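Local coordinates for protein domain of Unknown Function with a Cystatin-Like Fold (Nostoc punctiforme, PDB 2RGQ) that is of unknown function but adopts a cystatin-like fold and carries a SnoaL-like domain of the NTF2 clan, at residues A60-T64 and F65-K69. Numbering follows the deposited sequence.
Sequences AMLDT and FARGK
M61 O takes two backbone hydrogen bonds across the contact. F65 N lies 2.9 Å from M61 O and donates almost straight on. A66 N, 2.8 Å from M61 O, comes from above the carbonyl plane. The second bond spans five residues, so the last turn widens to the pi type. R67 N makes a weak bond of the same span to L62 O.

The F65 ring sits beside T64, and its CZ touches M61 CG at 3.8 Å. M61 O lies over one ring face, offset toward the rim. With chi1 at 54°, F65 CG is wedged between its own N and carbonyl carbon, which brings CD2 to 3.2 Å from T64 OG1. That hydroxyl donates to A60 O. W45 also meets the F65 ring, with the planes inclined.

R67 folds back along the helix end, its chain bent at chi3 (-73°). L62 CB packs on one face of its guanidinium. At the edge, R67 NH1 forms a salt bridge to D63 OD1, 3.1 Å away and in the guanidinium plane. R67 NE pairs with E26. The arrangement is a pi-type C-terminal turn, closing helix 51-66 before strand 69-80 of the cystatin-like sheet.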
ATOM      1  N   ALA B  60     -15.301 -13.247 -16.722  1.00 10.83           N
ATOM      2  CA  ALA B  60     -16.187 -13.904 -15.741  1.00 10.92           C
ATOM      3  C   ALA B  60     -16.137 -13.210 -14.391  1.00 11.41           C
ATOM      4  O   ALA B  60     -17.166 -12.906 -13.799  1.00  9.29           O
ATOM      5  CB  ALA B  60     -15.831 -15.392 -15.618  1.00 11.68           C
HETATM    6  N   MSE B  61     -14.926 -12.903 -13.916  1.00 12.91           N
HETATM    7  CA  MSE B  61     -14.795 -12.171 -12.644  1.00 14.17           C
HETATM    8  C   MSE B  61     -15.378 -10.793 -12.732  1.00 13.37           C
HETATM    9  O   MSE B  61     -16.095 -10.390 -11.845  1.00 13.08           O
HETATM   10  CB  MSE B  61     -13.350 -12.096 -12.187  1.00 13.68           C
HETATM   11  CG  MSE B  61     -12.844 -13.454 -11.794  1.00 15.01           C
HETATM   12 SE   MSE B  61     -11.056 -13.335 -11.094  0.75 20.81          SE
HETATM   13  CE  MSE B  61     -10.095 -12.560 -12.601  1.00 18.43           C
ATOM     14  N   LEU B  62     -15.079 -10.059 -13.798  1.00 13.87           N
ATOM     15  CA  LEU B  62     -15.664  -8.730 -13.987  1.00 12.79           C
ATOM     16  C   LEU B  62     -17.197  -8.780 -13.988  1.00 14.50           C
ATOM     17  O   LEU B  62     -17.868  -7.961 -13.322  1.00 14.25           O
ATOM     18  CB  LEU B  62     -15.131  -8.091 -15.270  1.00 12.71           C
ATOM     19  CG  LEU B  62     -13.689  -7.575 -15.218  1.00 11.36           C
ATOM     20  CD1 LEU B  62     -13.104  -7.346 -16.638  1.00 11.15           C
ATOM     21  CD2 LEU B  62     -13.551  -6.274 -14.379  1.00 12.33           C
ATOM     22  N   ASP B  63     -17.748  -9.784 -14.668  1.00 14.52           N
ATOM     23  CA  ASP B  63     -19.195  -9.939 -14.766  1.00 15.44           C
ATOM     24  C   ASP B  63     -19.886 -10.315 -13.454  1.00 18.20           C
ATOM     25  O   ASP B  63     -21.066  -9.997 -13.269  1.00 19.43           O
ATOM     26  CB  ASP B  63     -19.539 -11.062 -15.751  1.00 14.77           C
ATOM     27  CG  ASP B  63     -19.145 -10.775 -17.186  1.00 16.21           C
ATOM     28  OD1 ASP B  63     -18.843  -9.614 -17.550  1.00 14.58           O
ATOM     29  OD2 ASP B  63     -19.146 -11.753 -17.973  1.00 16.57           O
ATOM     30  N   THR B  64     -19.201 -11.069 -12.599  1.00 18.17           N
ATOM     31  CA  THR B  64     -19.799 -11.584 -11.366  1.00 19.65           C
ATOM     32  C   THR B  64     -19.554 -10.678 -10.164  1.00 19.64           C
ATOM     33  O   THR B  64     -20.461 -10.455  -9.372  1.00 20.89           O
ATOM     34  CB  THR B  64     -19.341 -13.045 -11.092  1.00 19.89           C
ATOM     35  OG1 THR B  64     -17.924 -13.133 -11.079  1.00 23.40           O
ATOM     36  CG2 THR B  64     -19.815 -13.954 -12.174  1.00 21.69           C
ATOM     37  N   PHE B  65     -18.351 -10.128 -10.028  1.00 18.49           N
ATOM     38  CA  PHE B  65     -18.060  -9.275  -8.873  1.00 18.71           C
ATOM     39  C   PHE B  65     -16.983  -8.205  -8.995  1.00 17.06           C
ATOM     40  O   PHE B  65     -16.998  -7.291  -8.182  1.00 19.56           O
ATOM     41  CB  PHE B  65     -17.694 -10.154  -7.645  1.00 19.76           C
ATOM     42  CG  PHE B  65     -16.570 -11.130  -7.900  1.00 21.85           C
ATOM     43  CD1 PHE B  65     -15.240 -10.739  -7.839  1.00 24.07           C
ATOM     44  CD2 PHE B  65     -16.848 -12.454  -8.187  1.00 22.89           C
ATOM     45  CE1 PHE B  65     -14.213 -11.655  -8.086  1.00 25.06           C
ATOM     46  CE2 PHE B  65     -15.831 -13.372  -8.436  1.00 23.68           C
ATOM     47  CZ  PHE B  65     -14.523 -12.979  -8.385  1.00 23.14           C
ATOM     48  N   ALA B  66     -16.091  -8.270  -9.992  1.00 14.06           N
ATOM     49  CA  ALA B  66     -14.905  -7.430  -9.990  1.00 12.73           C
ATOM     50  C   ALA B  66     -14.981  -6.089 -10.732  1.00 10.53           C
ATOM     51  O   ALA B  66     -14.073  -5.267 -10.604  1.00 13.31           O
ATOM     52  CB  ALA B  66     -13.671  -8.283 -10.501  1.00 12.90           C
ATOM     53  N   ARG B  67     -16.055  -5.846 -11.486  1.00 11.95           N
ATOM     54  CA  ARG B  67     -16.218  -4.618 -12.248  1.00 11.64           C
ATOM     55  C   ARG B  67     -16.597  -3.399 -11.397  1.00 12.46           C
ATOM     56  O   ARG B  67     -17.353  -3.501 -10.462  1.00 13.05           O
ATOM     57  CB  ARG B  67     -17.269  -4.829 -13.364  1.00 11.96           C
ATOM     58  CG  ARG B  67     -17.582  -3.618 -14.234  1.00 13.29           C
ATOM     59  CD  ARG B  67     -18.360  -3.966 -15.506  1.00 14.14           C
ATOM     60  NE  ARG B  67     -17.560  -4.655 -16.534  1.00 16.35           N
ATOM     61  CZ  ARG B  67     -17.655  -5.934 -16.916  1.00 16.63           C
ATOM     62  NH1 ARG B  67     -18.534  -6.766 -16.398  1.00 16.86           N
ATOM     63  NH2 ARG B  67     -16.851  -6.394 -17.879  1.00 16.37           N
ATOM     64  N   GLY B  68     -16.069  -2.247 -11.767  1.00 10.54           N
ATOM     65  CA  GLY B  68     -16.433  -0.997 -11.122  1.00 11.81           C
ATOM     66  C   GLY B  68     -15.827  -0.739  -9.766  1.00 11.62           C
ATOM     67  O   GLY B  68     -16.419   0.028  -8.958  1.00 11.68           O
ATOM     68  N   LYS B  69     -14.603  -1.272  -9.559  1.00 12.48           N
ATOM     69  CA  LYS B  69     -13.919  -1.208  -8.299  1.00 12.17           C
ATOM     70  C   LYS B  69     -12.508  -0.636  -8.398  1.00 10.88           C
ATOM     71  O   LYS B  69     -12.020  -0.304  -9.477  1.00 10.65           O
ATOM     72  CB  LYS B  69     -13.730  -2.632  -7.726  1.00 12.14           C
ATOM     73  CG  LYS B  69     -14.955  -3.595  -7.715  1.00 12.43           C
ATOM     74  CD  LYS B  69     -16.210  -3.014  -7.027  1.00 12.11           C
ATOM     75  CE  LYS B  69     -17.288  -4.063  -6.767  1.00 13.93           C
ATOM     76  NZ  LYS B  69     -18.571  -3.422  -6.355  1.00 14.56           N
TER